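Local coordinates for protein NALP (Neisseria meningitidis, PDB 1UYN) that forms the outer-membrane translocator domain of an autotransporter, a beta-barrel whose hydrophilic pore serves export of a secreted protease passenger to the cell surface, at residues A31-L36 against Y122-F127; G59-K64 against W95-A100; G171-E176 against A212-S217. All coordinates share one frame; numbering follows the deposited sequence.

Contact 1. Residues A31-L36 against Y122-F127; sequences AVSDGL and YLKGLF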
loop_
_atom_site.group_PDB
_atom_site.type_symbol
_atom_site.label_atom_id
_atom_site.label_comp_id
_atom_site.label_asym_id
_atom_site.label_seq_id
_atom_site.Cartn_x
_atom_site.Cartn_y
_atom_site.Cartn_z
ATOM N N ALA A 31 0.835 -3.309 5.342
ATOM C CA ALA A 31 2.018 -3.434 6.178
ATOM C C ALA A 31 1.756 -3.023 7.649
ATOM O O ALA A 31 2.242 -3.628 8.605
ATOM C CB ALA A 31 3.157 -2.597 5.555
ATOM N N VAL A 32 0.979 -1.979 7.812
ATOM C CA VAL A 32 0.571 -1.513 9.113
ATOM C C VAL A 32 -0.407 -2.513 9.758
ATOM O O VAL A 32 -0.407 -2.709 10.974
ATOM C CB VAL A 32 -0.097 -0.115 8.930
ATOM C CG1 VAL A 32 -0.767 0.410 10.216
ATOM C CG2 VAL A 32 0.934 0.864 8.427
ATOM N N SER A 33 -1.269 -3.108 8.939
ATOM C CA SER A 33 -2.222 -4.124 9.398
ATOM C C SER A 33 -1.518 -5.420 9.743
ATOM O O SER A 33 -1.959 -6.147 10.597
ATOM C CB SER A 33 -3.297 -4.408 8.322
ATOM O OG SER A 33 -4.029 -5.580 8.616
ATOM N N ASP A 34 -0.433 -5.731 9.061
ATOM C CA ASP A 34 0.338 -6.916 9.396
ATOM C C ASP A 34 0.982 -6.701 10.782
ATOM O O ASP A 34 1.022 -7.624 11.602
ATOM C CB ASP A 34 1.340 -7.245 8.259
ATOM C CG ASP A 34 0.602 -7.721 6.940
ATOM O OD1 ASP A 34 -0.620 -8.052 7.041
ATOM O OD2 ASP A 34 1.144 -7.780 5.776
ATOM N N GLY A 35 1.379 -5.457 11.061
ATOM C CA GLY A 35 1.962 -5.056 12.312
ATOM C C GLY A 35 1.109 -5.198 13.536
ATOM O O GLY A 35 1.601 -5.095 14.669
ATOM N N LEU A 36 -0.187 -5.376 13.322
ATOM C CA LEU A 36 -1.140 -5.686 14.391
ATOM C C LEU A 36 -1.062 -7.134 14.871
ATOM O O LEU A 36 -1.426 -7.423 16.011
ATOM C CB LEU A 36 -2.558 -5.386 13.934
ATOM C CG LEU A 36 -2.901 -3.909 13.754
ATOM C CD1 LEU A 36 -4.172 -3.782 12.959
ATOM C CD2 LEU A 36 -3.043 -3.156 15.077
ATOM N N TYR A 122 -10.403 -12.518 15.050
ATOM C CA TYR A 122 -10.316 -11.106 15.400
ATOM C C TYR A 122 -10.979 -10.226 14.394
ATOM O O TYR A 122 -11.296 -10.674 13.325
ATOM C CB TYR A 122 -8.844 -10.675 15.501
ATOM C CG TYR A 122 -8.088 -10.971 14.259
ATOM C CD1 TYR A 122 -8.126 -10.108 13.173
ATOM C CD2 TYR A 122 -7.412 -12.166 14.128
ATOM C CE1 TYR A 122 -7.462 -10.407 12.029
ATOM C CE2 TYR A 122 -6.759 -12.477 12.968
ATOM C CZ TYR A 122 -6.773 -11.593 11.941
ATOM O OH TYR A 122 -6.120 -11.931 10.819
ATOM N N LEU A 123 -11.159 -8.958 14.725
ATOM C CA LEU A 123 -11.558 -7.995 13.709
ATOM C C LEU A 123 -10.541 -6.908 13.698
ATOM O O LEU A 123 -10.020 -6.607 14.732
ATOM C CB LEU A 123 -12.990 -7.462 13.972
ATOM C CG LEU A 123 -13.352 -5.996 14.311
ATOM C CD1 LEU A 123 -13.411 -4.982 13.117
ATOM C CD2 LEU A 123 -14.711 -6.019 14.998
ATOM N N LYS A 124 -10.249 -6.356 12.520
ATOM C CA LYS A 124 -9.377 -5.185 12.351
ATOM C C LYS A 124 -10.111 -3.993 11.713
ATOM O O LYS A 124 -10.817 -4.166 10.747
ATOM C CB LYS A 124 -8.213 -5.515 11.414
ATOM C CG LYS A 124 -7.164 -6.491 11.925
ATOM C CD LYS A 124 -5.917 -6.538 10.955
ATOM C CE LYS A 124 -4.830 -7.548 11.441
ATOM N NZ LYS A 124 -4.066 -8.108 10.323
ATOM N N GLY A 125 -9.922 -2.800 12.254
ATOM C CA GLY A 125 -10.259 -1.537 11.611
ATOM C C GLY A 125 -8.980 -0.852 11.185
ATOM O O GLY A 125 -8.020 -0.858 11.901
ATOM N N LEU A 126 -8.951 -0.309 9.983
ATOM C CA LEU A 126 -7.796 0.404 9.425
ATOM C C LEU A 126 -8.265 1.764 8.900
ATOM O O LEU A 126 -9.364 1.891 8.398
ATOM C CB LEU A 126 -7.164 -0.388 8.270
ATOM C CG LEU A 126 -6.885 -1.876 8.555
ATOM C CD1 LEU A 126 -6.557 -2.640 7.316
ATOM C CD2 LEU A 126 -5.767 -2.044 9.566
ATOM N N PHE A 127 -7.424 2.772 9.054
ATOM C CA PHE A 127 -7.686 4.106 8.521
ATOM C C PHE A 127 -6.364 4.748 8.082
ATOM O O PHE A 127 -5.313 4.538 8.677
ATOM C CB PHE A 127 -8.360 4.970 9.579
ATOM C CG PHE A 127 -8.483 6.414 9.190
ATOM C CD1 PHE A 127 -9.521 6.834 8.349
ATOM C CD2 PHE A 127 -7.558 7.362 9.634
ATOM C CE1 PHE A 127 -9.654 8.179 7.961
ATOM C CE2 PHE A 127 -7.702 8.722 9.261
ATOM C CZ PHE A 127 -8.749 9.112 8.419
#
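Ser33, in the last turn of helix 12-34, faces Leu126 of strand 121-139 with 7.2 Å between their CA atoms, too far for backbone-to-backbone pairing, so side chains of the strand reach the helix, one of them to a main-chain carbonyl. This is the helix-in-barrel arrangement of an autotransporter translocator: a helix runs through the pore of the 12-stranded barrel, and 122-127 is part of the transmembrane wall. Alternate residues Lys124 and Leu126 project inward onto it. The Lys124 chain is extended beyond CG, with chi2 -170° and chi3 -179°, which carries its ammonium across to the helix. There NZ donates to Ser33 O at 2.9 Å and to Ser33 OG at 3.1 Å. The carbonyl is met from above its plane, the nitrogen lying 52° out of it. Two carboxylates outside these segments, Asp37 and Glu176, form salt bridges with the same NZ, a setting that would probably stabilise its positive charge. The apolar stem is covered as well. Leu36 and Lys124 run alongside each other head to tail, Leu36 CD1 3.8 Å from Lys124 CD, and Leu36 CD1 also reaches Leu126 CD2 at 4.1 Å. Both methyls of Leu126 abut the CB of the serine: Ser33 CB is 3.6 Å from Leu126 CD2 and 3.8 Å from Leu126 CD1.

Contact 2. Residues G59-K64 against W95-A100; sequences GGVEGK and WSENSA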
loop_
_atom_site.group_PDB
_atom_site.type_symbol
_atom_site.label_atom_id
_atom_site.label_comp_id
_atom_site.label_asym_id
_atom_site.label_seq_id
_atom_site.Cartn_x
_atom_site.Cartn_y
_atom_site.Cartn_z
ATOM N N GLY A 59 -5.373 0.576 -19.602
ATOM C CA GLY A 59 -6.267 0.964 -20.677
ATOM C C GLY A 59 -5.507 1.467 -21.877
ATOM O O GLY A 59 -5.710 2.592 -22.307
ATOM N N GLY A 60 -4.613 0.635 -22.397
ATOM C CA GLY A 60 -3.921 0.918 -23.646
ATOM C C GLY A 60 -2.497 1.437 -23.460
ATOM O O GLY A 60 -1.677 1.384 -24.396
ATOM N N VAL A 61 -2.188 1.903 -22.251
ATOM C CA VAL A 61 -0.906 2.523 -21.967
ATOM C C VAL A 61 -0.128 1.682 -20.968
ATOM O O VAL A 61 -0.561 1.561 -19.833
ATOM C CB VAL A 61 -1.138 3.943 -21.401
ATOM C CG1 VAL A 61 0.147 4.719 -21.327
ATOM C CG2 VAL A 61 -2.159 4.697 -22.258
ATOM N N GLU A 62 1.004 1.101 -21.387
ATOM C CA GLU A 62 1.930 0.426 -20.451
ATOM C C GLU A 62 2.782 1.440 -19.730
ATOM O O GLU A 62 3.192 2.430 -20.306
ATOM C CB GLU A 62 2.884 -0.627 -21.114
ATOM C CG GLU A 62 3.179 -1.857 -20.198
ATOM C CD GLU A 62 4.499 -2.605 -20.490
ATOM O OE1 GLU A 62 5.588 -2.081 -20.153
ATOM O OE2 GLU A 62 4.465 -3.743 -21.031
ATOM N N GLY A 63 3.086 1.141 -18.479
ATOM C CA GLY A 63 3.919 1.987 -17.667
ATOM C C GLY A 63 4.699 1.202 -16.654
ATOM O O GLY A 63 4.506 -0.014 -16.503
ATOM N N LYS A 64 5.619 1.892 -15.986
ATOM C CA LYS A 64 6.513 1.251 -15.051
ATOM C C LYS A 64 6.506 2.074 -13.776
ATOM O O LYS A 64 6.902 3.242 -13.758
ATOM C CB LYS A 64 7.927 1.117 -15.642
ATOM C CG LYS A 64 8.121 -0.116 -16.530
ATOM C CD LYS A 64 9.269 0.012 -17.556
ATOM C CE LYS A 64 9.575 -1.341 -18.236
ATOM N NZ LYS A 64 10.083 -1.236 -19.668
ATOM N N TRP A 95 6.445 6.865 -12.057
ATOM C CA TRP A 95 5.633 6.211 -13.052
ATOM C C TRP A 95 6.088 6.686 -14.481
ATOM O O TRP A 95 6.199 7.865 -14.769
ATOM C CB TRP A 95 4.160 6.499 -12.785
ATOM C CG TRP A 95 3.323 6.161 -13.981
ATOM C CD1 TRP A 95 2.977 7.004 -14.986
ATOM C CD2 TRP A 95 2.823 4.867 -14.349
ATOM N NE1 TRP A 95 2.258 6.327 -15.935
ATOM C CE2 TRP A 95 2.141 5.014 -15.567
ATOM C CE3 TRP A 95 2.872 3.596 -13.757
ATOM C CZ2 TRP A 95 1.524 3.948 -16.226
ATOM C CZ3 TRP A 95 2.248 2.523 -14.411
ATOM C CH2 TRP A 95 1.593 2.710 -15.637
ATOM N N SER A 96 6.328 5.724 -15.360
ATOM C CA SER A 96 6.825 5.979 -16.711
ATOM C C SER A 96 5.854 5.475 -17.745
ATOM O O SER A 96 5.148 4.532 -17.497
ATOM C CB SER A 96 8.148 5.249 -16.935
ATOM O OG SER A 96 9.189 6.149 -16.747
ATOM N N GLU A 97 5.898 6.075 -18.921
ATOM C CA GLU A 97 5.006 5.771 -20.037
ATOM C C GLU A 97 5.735 6.180 -21.306
ATOM O O GLU A 97 6.782 6.837 -21.230
ATOM C CB GLU A 97 3.791 6.659 -19.963
ATOM C CG GLU A 97 2.640 6.103 -19.190
ATOM C CD GLU A 97 1.496 7.103 -19.092
ATOM O OE1 GLU A 97 1.387 7.979 -19.964
ATOM O OE2 GLU A 97 0.699 7.012 -18.136
ATOM N N ASN A 98 5.184 5.851 -22.472
ATOM C CA ASN A 98 5.654 6.498 -23.672
ATOM C C ASN A 98 5.387 7.991 -23.425
ATOM O O ASN A 98 4.292 8.384 -22.952
ATOM C CB ASN A 98 4.938 5.989 -24.944
ATOM C CG ASN A 98 5.375 6.761 -26.228
ATOM O OD1 ASN A 98 6.565 6.721 -26.627
ATOM N ND2 ASN A 98 4.416 7.475 -26.867
ATOM N N SER A 99 6.406 8.814 -23.672
ATOM C CA SER A 99 6.193 10.246 -23.813
ATOM C C SER A 99 6.218 11.074 -22.534
ATOM O O SER A 99 6.096 12.308 -22.609
ATOM C CB SER A 99 4.846 10.515 -24.535
ATOM O OG SER A 99 5.037 10.563 -25.934
ATOM N N ALA A 100 6.355 10.431 -21.376
ATOM C CA ALA A 100 6.004 11.083 -20.112
ATOM C C ALA A 100 6.372 10.267 -18.897
ATOM O O ALA A 100 6.212 9.049 -18.876
ATOM C CB ALA A 100 4.490 11.355 -20.056
#
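The indole of Trp95 lies flat against the backbone of Gly63 and Lys64, with Lys64 N 3.8 Å above one ring face and displaced toward the ring's rim. The setting is the open end of the beta hairpin formed by strands 62-79 and 82-97 in the barrel wall, remote from the turn that joins them and probably on the extracellular side. At this end the two strand axes run 4.5 Å apart at 145°, antiparallel, though 35° from exactly so. Lys64 and Ser96 are a hydrogen-bonded pair: Ser96 N donates to Lys64 O at 3.0 Å. The return bond, from Lys64 N to Ser96 O, is less certain because the position of that oxygen is doubtful. Their side chains share the face of the sheet turned from the helix, and Lys64 CB is 4.3 Å from Ser96 CB.

Trp95 and Glu97 serve the pore side, where they touch the start of helix 12-34: Trp95 at Asp16, Glu97 at Thr12 and Val13. With CG anti to the backbone N (chi1 165°), the indole extends across to the neighbouring strand, on the side that faces the pore, where Trp95 CZ3 is 3.6 Å from Gly63 C. Its N-H is used within its own strand: Trp95 NE1 donates to Glu97 OE2 at 2.8 Å. The acceptor lies nearly in the ring plane, yet the nitrogen meets the carboxylate from above its plane. This bond helps fix the ring's rotation. Asp16 brings a second acidic group close to Glu97 OE2, which could raise the proton affinity of the pair. A type II turn from Glu97 to Ala100 reverses the chain into strand 100-117. Val61 CG1 lies against the end of the glutamate, 3.6 Å from Glu97 CG and 3.5 Å from Glu97 CD.

Contact 3. Residues G171-E176 against A212-S217; sequences GDLTVE and AGLKLS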
loop_
_atom_site.group_PDB
_atom_site.type_symbol
_atom_site.label_atom_id
_atom_site.label_comp_id
_atom_site.label_asym_id
_atom_site.label_seq_id
_atom_site.Cartn_x
_atom_site.Cartn_y
_atom_site.Cartn_z
ATOM N N GLY A 171 2.607 -25.470 13.379
ATOM C CA GLY A 171 2.213 -24.170 12.845
ATOM C C GLY A 171 0.816 -23.753 12.353
ATOM O O GLY A 171 -0.129 -24.549 12.234
ATOM N N ASP A 172 0.764 -22.476 11.951
ATOM C CA ASP A 172 -0.425 -21.593 12.020
ATOM C C ASP A 172 -0.958 -21.057 10.667
ATOM O O ASP A 172 -0.258 -20.344 9.976
ATOM C CB ASP A 172 -0.056 -20.404 12.945
ATOM C CG ASP A 172 -1.163 -19.383 13.072
ATOM O OD1 ASP A 172 -2.277 -19.631 12.549
ATOM O OD2 ASP A 172 -1.010 -18.288 13.671
ATOM N N LEU A 173 -2.199 -21.431 10.322
ATOM C CA LEU A 173 -2.991 -20.869 9.202
ATOM C C LEU A 173 -4.060 -19.829 9.642
ATOM O O LEU A 173 -5.060 -20.197 10.262
ATOM C CB LEU A 173 -3.712 -22.004 8.437
ATOM C CG LEU A 173 -4.543 -21.613 7.195
ATOM C CD1 LEU A 173 -3.632 -21.178 6.034
ATOM C CD2 LEU A 173 -5.453 -22.717 6.751
ATOM N N THR A 174 -3.859 -18.552 9.295
ATOM C CA THR A 174 -4.881 -17.513 9.462
ATOM C C THR A 174 -5.544 -17.183 8.141
ATOM O O THR A 174 -4.865 -16.989 7.142
ATOM C CB THR A 174 -4.281 -16.211 10.064
ATOM O OG1 THR A 174 -3.186 -15.743 9.287
ATOM C CG2 THR A 174 -3.592 -16.502 11.343
ATOM N N VAL A 175 -6.875 -17.147 8.145
ATOM C CA VAL A 175 -7.678 -16.671 7.015
ATOM C C VAL A 175 -8.203 -15.288 7.327
ATOM O O VAL A 175 -8.662 -15.006 8.411
ATOM C CB VAL A 175 -8.854 -17.580 6.728
ATOM C CG1 VAL A 175 -9.636 -17.100 5.544
ATOM C CG2 VAL A 175 -8.365 -19.027 6.487
ATOM N N GLU A 176 -8.137 -14.424 6.349
ATOM C CA GLU A 176 -8.388 -13.026 6.568
ATOM C C GLU A 176 -9.042 -12.418 5.348
ATOM O O GLU A 176 -8.679 -12.725 4.229
ATOM C CB GLU A 176 -7.088 -12.307 6.901
ATOM C CG GLU A 176 -7.370 -10.874 7.269
ATOM C CD GLU A 176 -6.142 -10.111 7.658
ATOM O OE1 GLU A 176 -5.696 -10.255 8.817
ATOM O OE2 GLU A 176 -5.662 -9.350 6.806
ATOM N N ALA A 212 -8.959 -10.886 0.568
ATOM C CA ALA A 212 -9.143 -12.253 1.053
ATOM C C ALA A 212 -7.788 -12.880 0.942
ATOM O O ALA A 212 -7.043 -12.548 0.042
ATOM C CB ALA A 212 -10.175 -13.025 0.217
ATOM N N GLY A 213 -7.440 -13.746 1.864
ATOM C CA GLY A 213 -6.039 -14.043 2.059
ATOM C C GLY A 213 -5.779 -15.114 3.072
ATOM O O GLY A 213 -6.621 -15.408 3.911
ATOM N N LEU A 214 -4.574 -15.671 2.970
ATOM C CA LEU A 214 -4.128 -16.876 3.687
ATOM C C LEU A 214 -2.742 -16.590 4.159
ATOM O O LEU A 214 -1.958 -16.020 3.417
ATOM C CB LEU A 214 -4.025 -18.046 2.731
ATOM C CG LEU A 214 -5.315 -18.722 2.266
ATOM C CD1 LEU A 214 -5.031 -20.087 1.540
ATOM C CD2 LEU A 214 -6.262 -18.923 3.456
ATOM N N LYS A 215 -2.446 -16.929 5.401
ATOM C CA LYS A 215 -1.097 -16.768 5.965
ATOM C C LYS A 215 -0.754 -18.071 6.681
ATOM O O LYS A 215 -1.493 -18.528 7.542
ATOM C CB LYS A 215 -1.025 -15.586 6.924
ATOM C CG LYS A 215 0.390 -15.283 7.483
ATOM C CD LYS A 215 0.403 -13.946 8.253
ATOM C CE LYS A 215 1.377 -13.922 9.445
ATOM N NZ LYS A 215 2.181 -12.626 9.520
ATOM N N LEU A 216 0.348 -18.682 6.278
ATOM C CA LEU A 216 0.791 -19.957 6.818
ATOM C C LEU A 216 2.095 -19.609 7.523
ATOM O O LEU A 216 3.143 -19.554 6.891
ATOM C CB LEU A 216 0.965 -20.964 5.672
ATOM C CG LEU A 216 1.417 -22.403 5.896
ATOM C CD1 LEU A 216 0.405 -23.227 6.725
ATOM C CD2 LEU A 216 1.674 -23.102 4.527
ATOM N N SER A 217 1.984 -19.230 8.799
ATOM C CA SER A 217 3.123 -19.142 9.726
ATOM C C SER A 217 3.659 -20.535 10.150
ATOM O O SER A 217 2.907 -21.411 10.553
ATOM C CB SER A 217 2.711 -18.339 10.974
ATOM O OG SER A 217 2.634 -16.932 10.711
#
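Four backbone hydrogen bonds of good geometry tie 172-176 to 212-217, beginning with Asp172 N to Ser217 O at 2.8 Å, which is nearly straight (167° at the hydrogen). The return bond from Ser217 N to Asp172 O is weak. Thr174 and Lys215 exchange a reciprocal pair, Thr174 N to Lys215 O at 2.9 Å and Lys215 N to Thr174 O at 3.0 Å. Glu176 N adds a bond to Gly213 O at 3.0 Å.

Side chains alternate between two faces. On one, Thr174 and Lys215 run alongside each other in the same direction; chi1 of 55° sets Thr174 OG1 between its backbone N and carbonyl carbon, 3.2 Å from Lys215 CB. On the same face Glu176 OE1 is hydrogen-bonded to Tyr122 OH and pairs with Lys124, while Lys215 also makes a cation-pi contact with Phe227. The other face is apolar and on the surface: Val175 CG2 packs on Leu214 CD2 at 3.7 Å, and Leu173 CD1 approaches Leu214 CD2 at 4.3 Å. The axes meet at 165°, near antiparallel. The polar face meets residues inside the barrel (Tyr122, Lys124) and the apolar one lies on the surface, an alternation characteristic of neighbouring strands in a transmembrane antiparallel beta-barrel.

Contact 1 is the buried one, joining the plug helix to the wall; contact 3 is a surface contact between adjacent strands, and contact 2 is partly buried at the barrel's other end. Continuous main-chain pairing defines contact 3, whereas contact 2 keeps a single bridge and adds an indole over the backbone, and contact 1 has no backbone-to-backbone bond and depends on strand side chains, one of which grips a helix carbonyl. Contacts 1 and 3, centres 14 Å apart, meet at Glu176, whose OE1 engages both Tyr122 and Lys124. Contact 2 lies about 20 Å from contact 1 between nearest atoms, yet both involve helix 12-34: its beginning borders contact 2, its end forms contact 1.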